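Local coordinates for protein OBCA, Oxalate Biosynthetic Component A (Burkholderia glumae, PDB 4NNB) that is a bacterial magnesium-binding protein that combines an N-terminal domain with a TIM-barrel-type domain, at residues 127-140 with 157-170. Sequence-based numbering, arbitrary orientation.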
loop_
_atom_site.group_PDB
_atom_site.type_symbol
_atom_site.label_atom_id
_atom_site.label_comp_id
_atom_site.label_asym_id
_atom_site.label_seq_id
_atom_site.Cartn_x
_atom_site.Cartn_y
_atom_site.Cartn_z
ATOM N N LEU A 127 4.858 -4.118 -22.328
ATOM C CA LEU A 127 6.021 -4.958 -22.052
ATOM C C LEU A 127 7.084 -4.160 -21.281
ATOM O O LEU A 127 7.650 -4.646 -20.301
ATOM C CB LEU A 127 6.595 -5.536 -23.356
ATOM C CG LEU A 127 7.712 -6.570 -23.156
ATOM C CD1 LEU A 127 7.373 -7.504 -22.002
ATOM C CD2 LEU A 127 7.975 -7.379 -24.423
ATOM N N ALA A 128 7.339 -2.934 -21.718
ATOM C CA ALA A 128 8.280 -2.062 -21.021
ATOM C C ALA A 128 7.875 -1.832 -19.552
ATOM O O ALA A 128 8.724 -1.892 -18.663
ATOM C CB ALA A 128 8.436 -0.735 -21.759
ATOM N N ARG A 129 6.586 -1.586 -19.301
ATOM C CA ARG A 129 6.092 -1.389 -17.933
ATOM C C ARG A 129 6.345 -2.623 -17.080
ATOM O O ARG A 129 6.755 -2.510 -15.931
ATOM C CB ARG A 129 4.587 -1.074 -17.909
ATOM C CG ARG A 129 4.205 0.294 -18.409
ATOM C CD ARG A 129 2.724 0.635 -18.140
ATOM N NE ARG A 129 2.294 1.739 -18.997
ATOM C CZ ARG A 129 1.363 1.647 -19.947
ATOM N NH1 ARG A 129 0.719 0.503 -20.162
ATOM N NH2 ARG A 129 1.069 2.714 -20.677
ATOM N N ARG A 130 6.089 -3.800 -17.643
ATOM C CA ARG A 130 6.323 -5.050 -16.934
ATOM C C ARG A 130 7.770 -5.168 -16.478
ATOM O O ARG A 130 8.041 -5.549 -15.335
ATOM C CB ARG A 130 5.997 -6.252 -17.828
ATOM C CG ARG A 130 4.586 -6.796 -17.688
ATOM C CD ARG A 130 4.358 -7.939 -18.677
ATOM N NE ARG A 130 4.711 -9.247 -18.128
ATOM C CZ ARG A 130 4.723 -10.375 -18.833
ATOM N NH1 ARG A 130 4.412 -10.353 -20.125
ATOM N NH2 ARG A 130 5.046 -11.527 -18.250
ATOM N N ILE A 131 8.696 -4.862 -17.384
ATOM C CA ILE A 131 10.121 -4.966 -17.084
ATOM C C ILE A 131 10.521 -3.912 -16.058
ATOM O O ILE A 131 11.210 -4.220 -15.074
ATOM C CB ILE A 131 10.983 -4.802 -18.351
ATOM C CG1 ILE A 131 10.683 -5.936 -19.333
ATOM C CG2 ILE A 131 12.454 -4.805 -17.997
ATOM C CD1 ILE A 131 11.316 -5.758 -20.690
ATOM N N VAL A 132 10.105 -2.670 -16.295
ATOM C CA VAL A 132 10.427 -1.586 -15.376
ATOM C C VAL A 132 9.886 -1.871 -13.957
ATOM O O VAL A 132 10.603 -1.701 -12.973
ATOM C CB VAL A 132 9.958 -0.209 -15.906
ATOM C CG1 VAL A 132 10.165 0.863 -14.845
ATOM C CG2 VAL A 132 10.738 0.175 -17.169
ATOM N N LEU A 133 8.645 -2.333 -13.860
ATOM C CA LEU A 133 8.070 -2.652 -12.553
ATOM C C LEU A 133 8.810 -3.817 -11.887
ATOM O O LEU A 133 9.078 -3.788 -10.687
ATOM C CB LEU A 133 6.562 -2.927 -12.668
ATOM C CG LEU A 133 5.736 -1.673 -12.998
ATOM C CD1 LEU A 133 4.363 -2.053 -13.550
ATOM C CD2 LEU A 133 5.592 -0.725 -11.777
ATOM N N GLN A 134 9.167 -4.833 -12.664
ATOM C CA GLN A 134 9.874 -5.963 -12.079
ATOM C C GLN A 134 11.250 -5.553 -11.546
ATOM O O GLN A 134 11.609 -5.886 -10.414
ATOM C CB GLN A 134 10.021 -7.108 -13.078
ATOM C CG GLN A 134 10.593 -8.356 -12.426
ATOM C CD GLN A 134 9.701 -8.886 -11.324
ATOM O OE1 GLN A 134 8.618 -9.413 -11.588
ATOM N NE2 GLN A 134 10.143 -8.734 -10.079
ATOM N N LEU A 135 12.014 -4.836 -12.360
ATOM C CA LEU A 135 13.363 -4.445 -11.966
ATOM C C LEU A 135 13.379 -3.391 -10.853
ATOM O O LEU A 135 14.244 -3.425 -9.983
ATOM C CB LEU A 135 14.181 -3.986 -13.182
ATOM C CG LEU A 135 14.552 -5.087 -14.193
ATOM C CD1 LEU A 135 15.466 -4.547 -15.288
ATOM C CD2 LEU A 135 15.199 -6.278 -13.509
ATOM N N THR A 136 12.432 -2.456 -10.870
ATOM C CA THR A 136 12.362 -1.489 -9.770
ATOM C C THR A 136 11.842 -2.130 -8.478
ATOM O O THR A 136 12.120 -1.621 -7.391
ATOM C CB THR A 136 11.575 -0.190 -10.109
ATOM O OG1 THR A 136 10.242 -0.511 -10.529
ATOM C CG2 THR A 136 12.286 0.610 -11.203
ATOM N N THR A 137 11.105 -3.238 -8.599
ATOM C CA THR A 137 10.734 -4.052 -7.437
ATOM C C THR A 137 11.999 -4.671 -6.851
ATOM O O THR A 137 12.113 -4.856 -5.640
ATOM C CB THR A 137 9.737 -5.179 -7.811
ATOM O OG1 THR A 137 8.521 -4.603 -8.299
ATOM C CG2 THR A 137 9.409 -6.066 -6.605
ATOM N N TYR A 138 12.956 -4.975 -7.725
ATOM C CA TYR A 138 14.227 -5.549 -7.310
ATOM C C TYR A 138 15.248 -4.474 -6.899
ATOM O O TYR A 138 16.422 -4.778 -6.703
ATOM C CB TYR A 138 14.810 -6.402 -8.441
ATOM C CG TYR A 138 14.134 -7.737 -8.670
ATOM C CD1 TYR A 138 13.279 -8.301 -7.728
ATOM C CD2 TYR A 138 14.358 -8.439 -9.851
ATOM C CE1 TYR A 138 12.679 -9.538 -7.963
ATOM C CE2 TYR A 138 13.773 -9.647 -10.092
ATOM C CZ TYR A 138 12.945 -10.201 -9.157
ATOM O OH TYR A 138 12.376 -11.418 -9.432
ATOM N N GLY A 139 14.807 -3.220 -6.794
ATOM C CA GLY A 139 15.667 -2.148 -6.318
ATOM C C GLY A 139 16.496 -1.436 -7.375
ATOM O O GLY A 139 17.361 -0.614 -7.044
ATOM N N TRP A 140 16.266 -1.750 -8.647
ATOM C CA TRP A 140 16.892 -0.955 -9.708
ATOM C C TRP A 140 16.213 0.400 -9.690
ATOM O O TRP A 140 15.062 0.509 -9.266
ATOM C CB TRP A 140 16.675 -1.584 -11.087
ATOM C CG TRP A 140 17.360 -2.899 -11.333
ATOM C CD1 TRP A 140 17.297 -4.022 -10.552
ATOM C CD2 TRP A 140 18.153 -3.255 -12.482
ATOM N NE1 TRP A 140 18.021 -5.045 -11.136
ATOM C CE2 TRP A 140 18.555 -4.596 -12.316
ATOM C CE3 TRP A 140 18.571 -2.559 -13.622
ATOM C CZ2 TRP A 140 19.361 -5.260 -13.260
ATOM C CZ3 TRP A 140 19.369 -3.220 -14.559
ATOM C CH2 TRP A 140 19.752 -4.555 -14.370
ATOM N N HIS A 157 19.048 -11.440 -9.605
ATOM C CA HIS A 157 17.783 -10.942 -10.131
ATOM C C HIS A 157 17.297 -11.739 -11.336
ATOM O O HIS A 157 18.001 -11.852 -12.348
ATOM C CB HIS A 157 17.897 -9.448 -10.461
ATOM C CG HIS A 157 18.090 -8.585 -9.252
ATOM N ND1 HIS A 157 18.606 -7.310 -9.319
ATOM C CD2 HIS A 157 17.826 -8.818 -7.944
ATOM C CE1 HIS A 157 18.660 -6.796 -8.102
ATOM N NE2 HIS A 157 18.193 -7.689 -7.251
ATOM N N TYR A 158 16.080 -12.272 -11.212
ATOM C CA TYR A 158 15.519 -13.220 -12.176
ATOM C C TYR A 158 14.266 -12.696 -12.896
ATOM O O TYR A 158 13.384 -12.096 -12.283
ATOM C CB TYR A 158 15.207 -14.533 -11.443
ATOM C CG TYR A 158 14.471 -15.592 -12.243
ATOM C CD1 TYR A 158 13.083 -15.637 -12.266
ATOM C CD2 TYR A 158 15.167 -16.566 -12.944
ATOM C CE1 TYR A 158 12.411 -16.612 -12.979
ATOM C CE2 TYR A 158 14.508 -17.545 -13.665
ATOM C CZ TYR A 158 13.132 -17.565 -13.679
ATOM O OH TYR A 158 12.476 -18.544 -14.393
ATOM N N LEU A 159 14.192 -12.946 -14.199
ATOM C CA LEU A 159 12.995 -12.662 -14.984
ATOM C C LEU A 159 12.390 -14.005 -15.436
ATOM O O LEU A 159 13.113 -14.866 -15.923
ATOM C CB LEU A 159 13.356 -11.795 -16.193
ATOM C CG LEU A 159 14.063 -10.474 -15.866
ATOM C CD1 LEU A 159 14.426 -9.693 -17.125
ATOM C CD2 LEU A 159 13.213 -9.616 -14.925
ATOM N N PRO A 160 11.064 -14.190 -15.275
ATOM C CA PRO A 160 10.404 -15.476 -15.565
ATOM C C PRO A 160 10.241 -15.768 -17.060
ATOM O O PRO A 160 10.255 -14.836 -17.867
ATOM C CB PRO A 160 9.022 -15.293 -14.925
ATOM C CG PRO A 160 8.757 -13.832 -15.073
ATOM C CD PRO A 160 10.098 -13.185 -14.792
ATOM N N PRO A 161 10.067 -17.051 -17.424
ATOM C CA PRO A 161 9.953 -17.463 -18.829
ATOM C C PRO A 161 8.923 -16.664 -19.629
ATOM O O PRO A 161 9.212 -16.303 -20.757
ATOM C CB PRO A 161 9.515 -18.926 -18.721
ATOM C CG PRO A 161 10.151 -19.395 -17.462
ATOM C CD PRO A 161 10.068 -18.213 -16.514
ATOM N N ALA A 162 7.754 -16.390 -19.057
ATOM C CA ALA A 162 6.713 -15.645 -19.772
ATOM C C ALA A 162 7.152 -14.229 -20.158
ATOM O O ALA A 162 6.776 -13.717 -21.216
ATOM C CB ALA A 162 5.433 -15.603 -18.959
ATOM N N LEU A 163 7.940 -13.594 -19.297
ATOM C CA LEU A 163 8.488 -12.281 -19.621
ATOM C C LEU A 163 9.552 -12.412 -20.709
ATOM O O LEU A 163 9.583 -11.629 -21.656
ATOM C CB LEU A 163 9.080 -11.625 -18.375
ATOM C CG LEU A 163 9.499 -10.166 -18.551
ATOM C CD1 LEU A 163 8.334 -9.369 -19.105
ATOM C CD2 LEU A 163 9.943 -9.584 -17.214
ATOM N N ILE A 164 10.422 -13.408 -20.569
ATOM C CA ILE A 164 11.511 -13.615 -21.516
ATOM C C ILE A 164 10.965 -13.969 -22.896
ATOM O O ILE A 164 11.470 -13.499 -23.923
ATOM C CB ILE A 164 12.478 -14.699 -21.020
ATOM C CG1 ILE A 164 13.172 -14.228 -19.741
ATOM C CG2 ILE A 164 13.506 -15.031 -22.084
ATOM C CD1 ILE A 164 13.795 -12.829 -19.870
ATOM N N GLU A 165 9.924 -14.796 -22.906
ATOM C CA GLU A 165 9.251 -15.174 -24.143
ATOM C C GLU A 165 8.634 -13.963 -24.834
ATOM O O GLU A 165 8.719 -13.831 -26.053
ATOM C CB GLU A 165 8.207 -16.267 -23.873
ATOM C CG GLU A 165 8.852 -17.623 -23.606
ATOM C CD GLU A 165 7.953 -18.593 -22.869
ATOM O OE1 GLU A 165 6.784 -18.249 -22.573
ATOM O OE2 GLU A 165 8.433 -19.706 -22.575
ATOM N N ALA A 166 8.044 -13.058 -24.060
ATOM C CA ALA A 166 7.446 -11.862 -24.650
ATOM C C ALA A 166 8.510 -10.923 -25.230
ATOM O O ALA A 166 8.298 -10.299 -26.273
ATOM C CB ALA A 166 6.564 -11.140 -23.646
ATOM N N ILE A 167 9.652 -10.827 -24.556
ATOM C CA ILE A 167 10.767 -10.032 -25.062
ATOM C C ILE A 167 11.279 -10.648 -26.372
ATOM O O ILE A 167 11.524 -9.952 -27.361
ATOM C CB ILE A 167 11.928 -9.981 -24.032
ATOM C CG1 ILE A 167 11.511 -9.212 -22.772
ATOM C CG2 ILE A 167 13.203 -9.387 -24.660
ATOM C CD1 ILE A 167 12.544 -9.275 -21.655
ATOM N N GLU A 168 11.447 -11.967 -26.357
ATOM C CA GLU A 168 11.912 -12.701 -27.521
ATOM C C GLU A 168 10.999 -12.473 -28.724
ATOM O O GLU A 168 11.475 -12.319 -29.842
ATOM C CB GLU A 168 12.004 -14.188 -27.200
ATOM C CG GLU A 168 12.563 -15.022 -28.334
ATOM C CD GLU A 168 13.425 -16.163 -27.836
ATOM O OE1 GLU A 168 13.146 -16.692 -26.738
ATOM O OE2 GLU A 168 14.389 -16.522 -28.540
ATOM N N LYS A 169 9.691 -12.428 -28.489
ATOM C CA LYS A 169 8.754 -12.133 -29.574
ATOM C C LYS A 169 8.825 -10.689 -30.097
ATOM O O LYS A 169 8.832 -10.468 -31.310
ATOM C CB LYS A 169 7.320 -12.487 -29.169
ATOM C CG LYS A 169 6.965 -13.969 -29.303
ATOM C CD LYS A 169 7.054 -14.464 -30.759
ATOM C CE LYS A 169 8.343 -15.248 -31.025
ATOM N NZ LYS A 169 8.706 -15.270 -32.475
ATOM N N GLU A 170 8.873 -9.709 -29.194
ATOM C CA GLU A 170 8.903 -8.306 -29.612
ATOM C C GLU A 170 10.260 -7.850 -30.137
ATOM O O GLU A 170 10.334 -7.015 -31.036
ATOM C CB GLU A 170 8.457 -7.380 -28.470
ATOM C CG GLU A 170 6.968 -7.446 -28.157
ATOM C CD GLU A 170 6.477 -6.251 -27.353
ATOM O OE1 GLU A 170 5.392 -6.355 -26.737
ATOM O OE2 GLU A 170 7.165 -5.206 -27.338
#
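Leu-127 meets Leu-163 and Ala-166 where helix 127-137 runs roughly antiparallel to helix 161-170, axes 11.0 Å apart at 139°, while its C-terminal end reaches strand 157-159. Leu-127 is a knob among Leu-163, Ala-166, Ile-167 and Glu-170. With CG anti to the backbone N (chi1 -173°), its CD1 comes 3.6 Å from Leu-163 CD1. The Glu-170 carboxylate approaches from the opposite direction, CD 3.5 Å from Leu-127 CD2, with OE1 hydrogen-bonded to Ser-124 OG. Ile-131 CD1 touches Ile-167 CD1 at 3.8 Å. Arg-130 runs alongside Leu-163 in the opposite direction, one guanidinium face over its CD1. Leu-159 CD2 packs on Gln-134 CG and Leu-135 CD2.

A Schellman motif with Gly-139 as C-prime ends the helix, beside an aromatic cluster of Tyr-138, Trp-140 and His-157. Tyr-138 CB makes a CH-pi contact over the His-157 ring, 3.8 Å from its centroid. The two rings are only slightly tilted and overlap little. Trp-140 NE1 donates to His-157 ND1 at 3.0 Å; ND1 lies near the indole plane, but NE1 is 32° out of the imidazole plane. Tyr-158 O lies 3.1 Å from Tyr-138 OH, in plane at the ring edge; Trp-191 NE1 and Gln-192 O also bond this hydroxyl.

The contact joins helix 125-137 to strand 155-159 and, mainly by apolar packing, to helix 161-170. ND1 accepts from the indole and NE2 bonds the Pro-22 carbonyl, which fixes the buried imidazole's rotation; the neutral form protonated at NE2 is probable.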